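Local coordinates for protein fructose-2,6-bisphosphatase TIGAR B (Danio rerio, PDB 3E9D) that probably hydrolyses fructose 2,6-bisphosphate to fructose 6-phosphate and phosphate, restraining glycolysis and steering metabolism into the pentose phosphate pathway, at residues 6-11 with 185-190; 54-57 with 62-65; 104-109 with 118-123; 169-174 with 220-225; 189-194 with 209-214. One frame throughout, in Å; residues are numbered along the deposited sequence.

Contact 1. Residues 6-11 with 185-190. With PO4 (phosphate ion), chain C; PO4 (phosphate ion), chain D.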
# COMPACT_ATOMS: atom_id res chain seq x y z
N LEU A 6 7.43 5.39 2.83
CA LEU A 6 6.19 4.65 2.99
C LEU A 6 6.37 3.27 2.36
O LEU A 6 6.56 3.17 1.14
CB LEU A 6 5.02 5.37 2.31
CG LEU A 6 3.71 4.59 2.33
CD1 LEU A 6 3.16 4.51 3.76
CD2 LEU A 6 2.65 5.22 1.40
N THR A 7 6.30 2.22 3.19
CA THR A 7 6.35 0.84 2.68
C THR A 7 4.95 0.30 2.65
O THR A 7 4.22 0.39 3.64
CB THR A 7 7.24 -0.05 3.57
OG1 THR A 7 8.59 0.44 3.51
CG2 THR A 7 7.20 -1.52 3.11
N ILE A 8 4.57 -0.27 1.51
CA ILE A 8 3.20 -0.71 1.29
C ILE A 8 3.20 -2.21 1.03
O ILE A 8 3.91 -2.69 0.13
CB ILE A 8 2.61 -0.02 0.04
CG1 ILE A 8 2.61 1.52 0.21
CG2 ILE A 8 1.16 -0.56 -0.24
CD1 ILE A 8 2.27 2.30 -1.11
N VAL A 9 2.40 -2.95 1.80
CA VAL A 9 2.37 -4.40 1.70
C VAL A 9 0.94 -4.89 1.52
O VAL A 9 0.04 -4.49 2.26
CB VAL A 9 3.01 -5.07 2.97
CG1 VAL A 9 3.10 -6.61 2.83
CG2 VAL A 9 4.39 -4.46 3.28
N ARG A 10 0.71 -5.75 0.52
CA ARG A 10 -0.59 -6.44 0.43
C ARG A 10 -0.66 -7.59 1.46
O ARG A 10 0.34 -8.27 1.72
CB ARG A 10 -0.82 -6.97 -1.00
CG ARG A 10 -2.15 -7.74 -1.16
CD ARG A 10 -2.37 -8.24 -2.60
NE ARG A 10 -3.60 -9.01 -2.67
CZ ARG A 10 -3.77 -10.07 -3.46
NH1 ARG A 10 -2.80 -10.49 -4.28
NH2 ARG A 10 -4.92 -10.71 -3.42
N HIS A 11 -1.84 -7.84 2.02
CA HIS A 11 -2.03 -8.92 3.00
C HIS A 11 -1.61 -10.29 2.41
O HIS A 11 -1.59 -10.48 1.18
CB HIS A 11 -3.52 -8.99 3.43
CG HIS A 11 -4.41 -9.50 2.35
ND1 HIS A 11 -4.59 -10.85 2.12
CD2 HIS A 11 -5.11 -8.86 1.39
CE1 HIS A 11 -5.37 -11.02 1.07
NE2 HIS A 11 -5.70 -9.83 0.60
N ALA A 185 -6.47 -4.58 -5.05
CA ALA A 185 -7.13 -3.61 -5.92
C ALA A 185 -6.90 -2.20 -5.41
O ALA A 185 -6.54 -1.31 -6.18
CB ALA A 185 -8.61 -3.92 -6.09
N PHE A 186 -7.08 -1.99 -4.10
CA PHE A 186 -6.80 -0.68 -3.50
C PHE A 186 -5.36 -0.18 -3.75
O PHE A 186 -5.16 0.99 -4.14
CB PHE A 186 -7.04 -0.73 -1.99
CG PHE A 186 -6.85 0.60 -1.31
CD1 PHE A 186 -7.90 1.50 -1.22
CD2 PHE A 186 -5.60 0.94 -0.76
CE1 PHE A 186 -7.73 2.74 -0.57
CE2 PHE A 186 -5.42 2.17 -0.13
CZ PHE A 186 -6.49 3.07 -0.03
N ILE A 187 -4.38 -1.05 -3.53
CA ILE A 187 -2.98 -0.69 -3.72
C ILE A 187 -2.70 -0.36 -5.18
O ILE A 187 -1.98 0.59 -5.47
CB ILE A 187 -1.99 -1.80 -3.18
CG1 ILE A 187 -2.00 -1.82 -1.63
CG2 ILE A 187 -0.59 -1.59 -3.70
CD1 ILE A 187 -1.47 -3.16 -1.01
N ARG A 188 -3.26 -1.15 -6.10
CA ARG A 188 -3.05 -0.92 -7.52
C ARG A 188 -3.56 0.45 -7.92
O ARG A 188 -2.87 1.21 -8.59
CB ARG A 188 -3.73 -1.98 -8.38
CG ARG A 188 -3.13 -2.05 -9.78
CD ARG A 188 -3.64 -3.29 -10.52
NE ARG A 188 -2.95 -3.44 -11.81
CZ ARG A 188 -3.32 -4.31 -12.75
NH1 ARG A 188 -4.37 -5.10 -12.55
NH2 ARG A 188 -2.63 -4.39 -13.89
N ILE A 189 -4.78 0.76 -7.48
CA ILE A 189 -5.39 2.05 -7.75
C ILE A 189 -4.55 3.18 -7.13
O ILE A 189 -4.33 4.23 -7.76
CB ILE A 189 -6.88 2.08 -7.32
CG1 ILE A 189 -7.68 1.16 -8.27
CG2 ILE A 189 -7.45 3.53 -7.35
CD1 ILE A 189 -9.06 0.67 -7.70
N SER A 190 -4.08 2.97 -5.90
CA SER A 190 -3.28 3.96 -5.16
C SER A 190 -1.93 4.23 -5.81
O SER A 190 -1.53 5.40 -5.95
CB SER A 190 -3.07 3.51 -3.72
OG SER A 190 -4.33 3.37 -3.05
P PO4 C . -7.53 -8.64 -1.56
O1 PO4 C . -8.20 -8.24 -0.27
O2 PO4 C . -6.15 -8.04 -1.71
O3 PO4 C . -7.37 -10.14 -1.63
O4 PO4 C . -8.39 -8.23 -2.74
P PO4 D . -3.80 -13.68 -5.68
O1 PO4 D . -5.01 -12.80 -5.47
O2 PO4 D . -2.57 -12.80 -5.84
O3 PO4 D . -3.62 -14.65 -4.52
O4 PO4 D . -4.01 -14.51 -6.94

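Contact 2. Residues 54-57 with 62-65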
# COMPACT_ATOMS: atom_id res chain seq x y z
N VAL A 54 2.52 2.76 11.79
CA VAL A 54 1.94 1.62 11.10
C VAL A 54 0.42 1.81 10.91
O VAL A 54 -0.31 2.09 11.87
CB VAL A 54 2.19 0.29 11.84
CG1 VAL A 54 1.51 -0.88 11.09
CG2 VAL A 54 3.68 0.00 12.01
N PHE A 55 -0.04 1.62 9.67
CA PHE A 55 -1.44 1.81 9.30
C PHE A 55 -1.93 0.56 8.59
O PHE A 55 -1.25 0.03 7.69
CB PHE A 55 -1.59 3.04 8.39
CG PHE A 55 -0.97 4.28 8.97
CD1 PHE A 55 -1.63 5.00 9.95
CD2 PHE A 55 0.31 4.67 8.60
CE1 PHE A 55 -1.04 6.12 10.54
CE2 PHE A 55 0.92 5.80 9.18
CZ PHE A 55 0.23 6.52 10.15
N VAL A 56 -3.10 0.07 8.98
CA VAL A 56 -3.62 -1.16 8.42
C VAL A 56 -5.10 -0.98 8.16
O VAL A 56 -5.78 -0.26 8.90
CB VAL A 56 -3.46 -2.35 9.41
CG1 VAL A 56 -3.66 -3.67 8.69
CG2 VAL A 56 -2.08 -2.31 10.08
N SER A 57 -5.62 -1.67 7.15
CA SER A 57 -7.07 -1.69 6.99
C SER A 57 -7.74 -2.41 8.19
O SER A 57 -7.07 -3.10 8.97
CB SER A 57 -7.47 -2.32 5.65
OG SER A 57 -7.77 -3.69 5.77
N ALA A 62 -5.61 -8.35 6.62
CA ALA A 62 -4.61 -7.28 6.65
C ALA A 62 -4.05 -7.07 8.06
O ALA A 62 -2.81 -6.97 8.27
CB ALA A 62 -5.22 -5.96 6.09
N ILE A 63 -4.95 -6.99 9.05
CA ILE A 63 -4.54 -6.91 10.45
C ILE A 63 -3.57 -8.04 10.85
O ILE A 63 -2.54 -7.79 11.48
CB ILE A 63 -5.75 -6.90 11.41
CG1 ILE A 63 -6.58 -5.62 11.15
CG2 ILE A 63 -5.27 -6.98 12.90
CD1 ILE A 63 -7.98 -5.66 11.69
N GLN A 64 -3.90 -9.28 10.50
CA GLN A 64 -3.02 -10.43 10.79
C GLN A 64 -1.64 -10.31 10.15
O GLN A 64 -0.63 -10.66 10.76
CB GLN A 64 -3.67 -11.72 10.32
CG GLN A 64 -4.87 -12.14 11.10
CD GLN A 64 -5.44 -13.41 10.54
OE1 GLN A 64 -6.04 -13.42 9.46
NE2 GLN A 64 -5.23 -14.52 11.24
N THR A 65 -1.61 -9.83 8.91
CA THR A 65 -0.36 -9.64 8.18
C THR A 65 0.48 -8.58 8.87
O THR A 65 1.68 -8.79 9.13
CB THR A 65 -0.64 -9.26 6.71
OG1 THR A 65 -1.37 -10.33 6.10
CG2 THR A 65 0.69 -9.03 5.92

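Contact 3. Residues 104-109 with 118-123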
# COMPACT_ATOMS: atom_id res chain seq x y z
N LYS A 104 -16.22 -10.89 -14.78
CA LYS A 104 -15.98 -10.74 -16.22
C LYS A 104 -17.24 -11.02 -17.04
O LYS A 104 -17.55 -10.29 -17.98
CB LYS A 104 -14.84 -11.65 -16.68
CG LYS A 104 -13.52 -11.43 -15.95
CD LYS A 104 -12.35 -12.14 -16.65
CE LYS A 104 -11.00 -11.62 -16.16
NZ LYS A 104 -9.85 -12.27 -16.88
N ASN A 105 -17.98 -12.06 -16.66
CA ASN A 105 -19.29 -12.35 -17.25
C ASN A 105 -20.30 -11.22 -17.04
O ASN A 105 -21.03 -10.86 -17.96
CB ASN A 105 -19.87 -13.66 -16.70
CG ASN A 105 -19.00 -14.88 -17.05
OD1 ASN A 105 -18.14 -14.82 -17.92
ND2 ASN A 105 -19.24 -15.99 -16.36
N MET A 106 -20.35 -10.68 -15.82
CA MET A 106 -21.26 -9.59 -15.50
C MET A 106 -20.94 -8.36 -16.34
O MET A 106 -21.86 -7.72 -16.87
CB MET A 106 -21.19 -9.22 -14.02
CG MET A 106 -21.76 -10.27 -13.09
SD MET A 106 -21.54 -9.81 -11.36
CE MET A 106 -22.80 -8.55 -11.17
N ALA A 107 -19.65 -8.04 -16.44
CA ALA A 107 -19.18 -6.92 -17.24
C ALA A 107 -19.64 -7.11 -18.69
O ALA A 107 -20.27 -6.22 -19.27
CB ALA A 107 -17.66 -6.80 -17.17
N ASN A 108 -19.34 -8.29 -19.24
CA ASN A 108 -19.77 -8.68 -20.59
C ASN A 108 -21.28 -8.52 -20.79
O ASN A 108 -21.71 -7.78 -21.66
CB ASN A 108 -19.31 -10.12 -20.88
CG ASN A 108 -19.63 -10.57 -22.30
OD1 ASN A 108 -19.66 -9.78 -23.24
ND2 ASN A 108 -19.86 -11.87 -22.45
N ALA A 109 -22.08 -9.19 -19.94
CA ALA A 109 -23.54 -9.12 -20.01
C ALA A 109 -24.09 -7.69 -19.94
O ALA A 109 -25.15 -7.41 -20.51
CB ALA A 109 -24.18 -9.99 -18.91
N THR A 118 -18.53 -1.55 -12.83
CA THR A 118 -18.68 -1.68 -11.39
C THR A 118 -19.96 -2.47 -11.12
O THR A 118 -21.03 -2.09 -11.58
CB THR A 118 -18.73 -0.30 -10.70
OG1 THR A 118 -17.47 0.35 -10.88
CG2 THR A 118 -19.03 -0.42 -9.18
N PRO A 119 -19.84 -3.59 -10.39
CA PRO A 119 -21.04 -4.39 -10.14
C PRO A 119 -22.01 -3.68 -9.18
O PRO A 119 -21.60 -2.78 -8.44
CB PRO A 119 -20.48 -5.70 -9.55
CG PRO A 119 -19.17 -5.31 -8.95
CD PRO A 119 -18.63 -4.19 -9.80
N PRO A 120 -23.30 -4.05 -9.20
CA PRO A 120 -24.22 -3.42 -8.23
C PRO A 120 -23.73 -3.63 -6.78
O PRO A 120 -23.25 -4.71 -6.44
CB PRO A 120 -25.55 -4.15 -8.49
CG PRO A 120 -25.45 -4.56 -9.97
CD PRO A 120 -23.99 -4.99 -10.11
N GLY A 121 -23.84 -2.58 -5.97
CA GLY A 121 -23.29 -2.54 -4.63
C GLY A 121 -21.79 -2.31 -4.54
O GLY A 121 -21.26 -2.23 -3.45
N GLY A 122 -21.10 -2.23 -5.67
CA GLY A 122 -19.64 -2.17 -5.66
C GLY A 122 -19.17 -0.72 -5.67
O GLY A 122 -19.98 0.19 -5.78
N GLU A 123 -17.86 -0.52 -5.54
CA GLU A 123 -17.25 0.80 -5.59
C GLU A 123 -16.65 1.03 -6.96
O GLU A 123 -16.02 0.14 -7.53
CB GLU A 123 -16.10 0.88 -4.60
CG GLU A 123 -16.43 1.39 -3.23
CD GLU A 123 -15.16 1.51 -2.37
OE1 GLU A 123 -14.45 0.49 -2.17
OE2 GLU A 123 -14.88 2.64 -1.90

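Contact 4. Residues 169-174 with 220-225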
# COMPACT_ATOMS: atom_id res chain seq x y z
N ASP A 169 16.28 -0.39 0.59
CA ASP A 169 16.41 0.45 -0.62
C ASP A 169 15.64 1.77 -0.50
O ASP A 169 14.44 1.78 -0.18
CB ASP A 169 15.96 -0.28 -1.89
CG ASP A 169 16.94 -1.37 -2.36
OD1 ASP A 169 18.10 -1.44 -1.88
OD2 ASP A 169 16.53 -2.18 -3.21
N GLY A 170 16.33 2.87 -0.76
CA GLY A 170 15.71 4.19 -0.80
C GLY A 170 15.41 4.79 0.55
O GLY A 170 14.94 5.93 0.64
N ALA A 171 15.67 4.04 1.62
CA ALA A 171 15.32 4.52 2.96
C ALA A 171 16.53 4.54 3.90
O ALA A 171 16.39 4.77 5.10
CB ALA A 171 14.17 3.68 3.56
N GLN A 172 17.72 4.36 3.33
CA GLN A 172 18.94 4.24 4.13
C GLN A 172 19.14 5.42 5.10
O GLN A 172 19.49 5.22 6.25
CB GLN A 172 20.19 4.05 3.25
CG GLN A 172 20.19 2.77 2.41
CD GLN A 172 19.64 2.98 1.00
OE1 GLN A 172 18.94 3.95 0.73
NE2 GLN A 172 19.96 2.05 0.10
N ASN A 173 18.90 6.64 4.64
CA ASN A 173 18.96 7.79 5.53
C ASN A 173 17.61 8.49 5.69
O ASN A 173 17.51 9.71 5.76
CB ASN A 173 20.09 8.74 5.09
CG ASN A 173 21.44 8.03 5.03
OD1 ASN A 173 22.01 7.65 6.06
ND2 ASN A 173 21.94 7.79 3.81
N VAL A 174 16.54 7.69 5.74
CA VAL A 174 15.20 8.23 5.96
C VAL A 174 14.66 7.57 7.23
O VAL A 174 14.05 6.51 7.17
CB VAL A 174 14.29 7.99 4.72
CG1 VAL A 174 12.91 8.62 4.92
CG2 VAL A 174 14.96 8.55 3.45
N ILE A 220 5.65 -6.04 -1.91
CA ILE A 220 6.10 -4.88 -1.16
C ILE A 220 6.50 -3.74 -2.11
O ILE A 220 7.29 -3.97 -3.05
CB ILE A 220 7.33 -5.22 -0.25
CG1 ILE A 220 7.03 -6.44 0.65
CG2 ILE A 220 7.71 -4.01 0.59
CD1 ILE A 220 8.24 -6.95 1.44
N SER A 221 5.93 -2.55 -1.89
CA SER A 221 6.29 -1.35 -2.64
C SER A 221 6.81 -0.26 -1.71
O SER A 221 6.51 -0.27 -0.51
CB SER A 221 5.08 -0.79 -3.43
OG SER A 221 4.46 -1.83 -4.19
N ARG A 222 7.55 0.70 -2.27
CA ARG A 222 8.12 1.77 -1.45
C ARG A 222 8.16 3.09 -2.20
O ARG A 222 8.63 3.13 -3.35
CB ARG A 222 9.55 1.42 -0.98
CG ARG A 222 10.13 2.44 0.07
CD ARG A 222 11.61 2.23 0.46
NE ARG A 222 11.94 0.99 1.22
CZ ARG A 222 11.06 0.35 1.96
NH1 ARG A 222 9.86 0.86 2.00
NH2 ARG A 222 11.36 -0.76 2.64
N PHE A 223 7.65 4.14 -1.55
CA PHE A 223 7.74 5.51 -2.05
C PHE A 223 8.35 6.36 -0.94
O PHE A 223 8.16 6.08 0.25
CB PHE A 223 6.34 6.09 -2.40
CG PHE A 223 5.70 5.45 -3.61
CD1 PHE A 223 5.76 6.07 -4.85
CD2 PHE A 223 5.03 4.22 -3.50
CE1 PHE A 223 5.18 5.48 -5.99
CE2 PHE A 223 4.44 3.63 -4.62
CZ PHE A 223 4.52 4.27 -5.88
N ILE A 224 9.10 7.39 -1.34
CA ILE A 224 9.58 8.41 -0.43
C ILE A 224 8.82 9.71 -0.72
O ILE A 224 8.77 10.17 -1.89
CB ILE A 224 11.11 8.67 -0.62
CG1 ILE A 224 11.91 7.35 -0.72
CG2 ILE A 224 11.63 9.59 0.51
CD1 ILE A 224 11.73 6.39 0.47
N PHE A 225 8.24 10.29 0.32
CA PHE A 225 7.47 11.53 0.21
C PHE A 225 8.23 12.69 0.84
O PHE A 225 8.83 12.55 1.90
CB PHE A 225 6.14 11.41 0.97
CG PHE A 225 5.16 10.46 0.35
CD1 PHE A 225 4.11 10.95 -0.43
CD2 PHE A 225 5.27 9.08 0.54
CE1 PHE A 225 3.17 10.09 -1.00
CE2 PHE A 225 4.35 8.20 -0.05
CZ PHE A 225 3.29 8.70 -0.81

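Contact 5. Residues 189-194 with 209-214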
# COMPACT_ATOMS: atom_id res chain seq x y z
N ILE A 189 -4.78 0.76 -7.48
CA ILE A 189 -5.39 2.05 -7.75
C ILE A 189 -4.55 3.18 -7.13
O ILE A 189 -4.33 4.23 -7.76
CB ILE A 189 -6.88 2.08 -7.32
CG1 ILE A 189 -7.68 1.16 -8.27
CG2 ILE A 189 -7.45 3.53 -7.35
CD1 ILE A 189 -9.06 0.67 -7.70
N SER A 190 -4.08 2.97 -5.90
CA SER A 190 -3.28 3.96 -5.16
C SER A 190 -1.93 4.23 -5.81
O SER A 190 -1.53 5.40 -5.95
CB SER A 190 -3.07 3.51 -3.72
OG SER A 190 -4.33 3.37 -3.05
N VAL A 191 -1.24 3.17 -6.22
CA VAL A 191 0.03 3.31 -6.94
C VAL A 191 -0.16 4.15 -8.20
O VAL A 191 0.65 5.06 -8.47
CB VAL A 191 0.67 1.92 -7.27
CG1 VAL A 191 1.78 2.06 -8.27
CG2 VAL A 191 1.20 1.26 -5.98
N ARG A 192 -1.21 3.87 -8.97
CA ARG A 192 -1.45 4.64 -10.20
C ARG A 192 -1.73 6.13 -9.88
O ARG A 192 -1.29 7.01 -10.62
CB ARG A 192 -2.59 4.05 -11.05
CG ARG A 192 -2.74 4.80 -12.42
CD ARG A 192 -3.76 4.16 -13.36
NE ARG A 192 -3.28 2.93 -14.00
CZ ARG A 192 -2.56 2.88 -15.13
NH1 ARG A 192 -2.19 4.00 -15.76
NH2 ARG A 192 -2.19 1.70 -15.61
N HIS A 193 -2.47 6.39 -8.80
CA HIS A 193 -2.70 7.77 -8.36
C HIS A 193 -1.36 8.50 -8.07
O HIS A 193 -1.12 9.59 -8.57
CB HIS A 193 -3.60 7.85 -7.13
CG HIS A 193 -3.73 9.24 -6.59
ND1 HIS A 193 -4.34 10.26 -7.30
CD2 HIS A 193 -3.29 9.80 -5.43
CE1 HIS A 193 -4.28 11.38 -6.59
NE2 HIS A 193 -3.66 11.12 -5.45
N LEU A 194 -0.51 7.86 -7.28
CA LEU A 194 0.81 8.41 -6.95
C LEU A 194 1.66 8.68 -8.19
O LEU A 194 2.24 9.76 -8.33
CB LEU A 194 1.55 7.46 -6.01
CG LEU A 194 1.03 7.34 -4.57
CD1 LEU A 194 1.91 6.39 -3.78
CD2 LEU A 194 0.90 8.69 -3.83
N ASN A 209 5.29 -1.38 -17.02
CA ASN A 209 4.43 -2.56 -16.91
C ASN A 209 4.53 -3.13 -15.51
O ASN A 209 3.53 -3.58 -14.96
CB ASN A 209 4.78 -3.62 -17.94
CG ASN A 209 4.28 -3.28 -19.33
OD1 ASN A 209 3.47 -2.35 -19.49
ND2 ASN A 209 4.72 -4.04 -20.33
N GLN A 210 5.73 -3.10 -14.94
CA GLN A 210 5.93 -3.51 -13.56
C GLN A 210 5.25 -2.54 -12.60
O GLN A 210 4.54 -2.96 -11.68
CB GLN A 210 7.43 -3.66 -13.22
CG GLN A 210 7.72 -4.00 -11.76
CD GLN A 210 7.18 -5.37 -11.36
OE1 GLN A 210 6.90 -6.20 -12.22
NE2 GLN A 210 7.02 -5.60 -10.05
N VAL A 211 5.49 -1.24 -12.79
CA VAL A 211 4.88 -0.20 -11.93
C VAL A 211 3.37 -0.42 -11.78
O VAL A 211 2.83 -0.32 -10.68
CB VAL A 211 5.14 1.23 -12.48
CG1 VAL A 211 4.42 2.26 -11.63
CG2 VAL A 211 6.63 1.51 -12.50
N PHE A 212 2.70 -0.71 -12.89
CA PHE A 212 1.25 -0.79 -12.90
C PHE A 212 0.69 -2.23 -12.78
O PHE A 212 -0.52 -2.44 -12.95
CB PHE A 212 0.70 -0.11 -14.16
CG PHE A 212 1.01 1.38 -14.24
CD1 PHE A 212 0.65 2.23 -13.19
CD2 PHE A 212 1.66 1.91 -15.34
CE1 PHE A 212 0.92 3.62 -13.24
CE2 PHE A 212 1.95 3.30 -15.40
CZ PHE A 212 1.57 4.15 -14.36
N SER A 213 1.54 -3.20 -12.45
CA SER A 213 1.13 -4.61 -12.34
C SER A 213 0.29 -4.89 -11.08
O SER A 213 0.30 -4.08 -10.14
CB SER A 213 2.37 -5.53 -12.40
OG SER A 213 3.19 -5.30 -11.27
N PRO A 214 -0.47 -6.01 -11.06
CA PRO A 214 -1.21 -6.34 -9.84
C PRO A 214 -0.22 -6.79 -8.73
O PRO A 214 0.81 -7.39 -9.05
CB PRO A 214 -2.14 -7.49 -10.26
CG PRO A 214 -1.56 -8.06 -11.53
CD PRO A 214 -0.62 -7.03 -12.13
O HOH W 1 -2.94 -1.13 -14.64

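Contact 1. Residues 6-11 with 185-190
Ile-8 and Ile-187 form the apolar side of this contact, their side chains sliding past each other in opposite directions with Ile-8 CG2 3.7 Å from Ile-187 CG1. CG1 of Ile-8 lies beside its own backbone N (chi1 -59°), which leaves the CG2 methyl to meet the helix. Ile-187 CD1 reaches further along the strand and rests 3.7 Å from Arg-10 CA. Helix 184-197 thus packs on the strand that leads into the Arg-His-Gly signature of the histidine phosphatases, the two short segments running at 145° to each other.

The polar side belongs to Arg-10, whose extended chain carries the guanidinium to two phosphate ions lying at its edge. NE donates to O2 of the chain C phosphate at 2.9 Å, and NH2 to O3 of the same ion at 3.1 Å. Toward the chain D phosphate, NH1 bonds O2 at 2.8 Å and NH2 bonds O1 at 2.9 Å. A methionine here would probably leave both anions without these bonds and without the positive charge beside them. His-11, the residue phosphorylated in catalysis, turns its ring edge to the chain C phosphate, so close that the nature of that contact is doubtful. His-183 and Gly-184 also take part in phosphate binding.

Contact 2. Residues 54-57 with 62-65
Where strand 53-56 gives way to a loop, its backbone runs close beside the start of helix 60-71, with Val-56 CA 6.2 Å from Ile-63 CA and Ser-57 CA 6.1 Å from Ala-62 CA. Val-56 carries the apolar share. Its CG1 stands opposite its own backbone N (chi1 -165°), which turns this methyl to the helix, 3.4 Å from Ala-62 O and 3.8 Å from Ala-62 CB. The same methyl lies near the backbone N of Ile-63, pressing on the main chain of the helix as much as on its side chains. Ala-62 CB also receives Ser-57, whose OG approaches it to 3.4 Å. The polar partners of that hydroxyl lie elsewhere: His-183 NE2 and Leu-59 N. Ile-63 CG1 lies 3.4 Å from Ser-57 O, with CD1 of the isoleucine somewhat further off. No hydrogen bond joins the two segments, and three of the four touching residues are buried. Through Ser-57 the packing reaches His-183, inferred to stabilise the transition state. The contact joins the first strand and the helix of a beta-alpha-beta unit, strand 53-56, helix 60-71 and strand 81-83.

Contact 3. Residues 104-109 with 118-123
Met-106 meets Pro-119 and Pro-120 through a single methyl group. Its CE lies 3.9 Å from Pro-120 CD and 4.0 Å from Pro-119 CB, touching both of two consecutive proline rings. The methionine chain crosses Pro-119 at about a right angle but reaches Pro-120 almost end-on. The chain leaves the helix straight as far as the sulfur, and a bend about the CG–SD bond (chi3 76°) then swings CE round to the prolines.

Each partner is positioned by its own backbone. On the helix side, regular bonding such as Asn-108 N to Lys-104 O at 3.0 Å holds the turn from which Met-106 projects. On the loop side, Pro-119 to Gly-122 form a type II beta turn closed by Gly-122 N to Pro-119 O at 2.9 Å. Gly-121 takes the positive phi (77°) that the third place of such a turn demands, while a CB on Gly-122 would be crowded by the carbonyl oxygen of Pro-119.

Further out, Tyr-117 touches both Met-106 and Ala-107. Beyond the turn, Glu-123 forms a salt bridge with Arg-131 of helix 125-146 and accepts a bond from Gly-91 N, tying the end of this loop to the body of the protein.

Across the contact itself there is no hydrogen bond and no charge pair, and only 78 Å² is buried. Cohesion between the methyl and the prolines therefore rests on dispersion and the exclusion of water, apolar forces with little directional demand, acting over a small area.

Contact 4. Residues 169-174 with 220-225
Asp-169 OD1 accepts hydrogen bonds from the backbone N of both Ala-164 and Leu-166, while its OD2 forms a salt bridge with Arg-246, and this buried carboxylate thereby fixes the start of the loop that meets strand 220-230. Arg-222 departs from the strand with CG opposite its backbone N (chi1 -172°), then bends at chi3 (-67°) toward the loop. Its NH2 is hydrogen-bonded to Ala-167 O, and its NE lies 3.0 Å from Asp-169 O. Some contacts of this side chain are too short, which leaves the exact placing of the guanidinium doubtful.

Ile-224 meets the next peptide, its CD1 3.2 Å from Gly-170 O. Gly-170 has a positive phi (77°), and a CB there would point at the strand, close to both Arg-222 CD and Ile-224 CD1. After it, a type I beta turn from Ala-171 to Val-174 is closed by Val-174 N to Ala-171 O at 3.0 Å.

Strand 220-230 runs antiparallel between strands 2-10 and 233-246. Loop 169-174 packs over the sheet face that bears Arg-222 and Ile-224, while Phe-223 and Phe-225 pack from the other face against helix 184-197.

Contact 5. Residues 189-194 with 209-214
Arg-192 lays its guanidinium flat on the ring of Phe-212, the two centres 3.9 Å apart and the planes only 13° from parallel. The arginine chain leaves its helix extended and then bends at chi3 (-76°), folding the charged group back over the aromatic face. NH2 sits toward the rim of the ring, 3.5 Å from Phe-212 CG, and CZ lies over the face in cation-pi geometry. Phe-212 turns to receive it with CG beside its own backbone N (chi1 -63°). Against the opposite face of that ring rests Val-211 CG1, so the phenyl is sandwiched between a methyl and a cation.

A water joins the pair at the edge of the guanidinium, accepting from Arg-192 NH2 at 3.1 Å and donating to Phe-212 O at 3.2 Å. Deeper in, Val-191 CG1 lies 3.5 Å from Val-211 O. Past the end of helix 208-211, Ser-213 OG bonds back to Gln-210 O at 2.7 Å. A serine in place of Phe-212 would probably strip the guanidinium of its flat support and set it freer to turn.

The ring offers Arg-192 a surface without neutralising it; the opposite charge comes from Glu-196, which forms a salt bridge with NH1.

How the contacts relate
Contact 1 lies at the heart of the protein, its centre about 2 Å from that of the chain, and touches three of the others. Contact 2 borders the same active site, where His-11 CB comes within 3.8 Å of Ala-62 CA. Contact 4 joins contact 1 through the sheet, strands 2-10 and 220-230 being neighbours. Contact 5 continues along helix 184-197: Arg-188 NE lies 2.9 Å from Phe-212 O, while Leu-194 packs on Phe-223 and Phe-225 of contact 4. Contact 3 is peripheral; its centre stands about 37 Å from that of contact 4, yet the Pro-119 side chain is only about 11 Å from that of Glu-89, the inferred proton donor or acceptor.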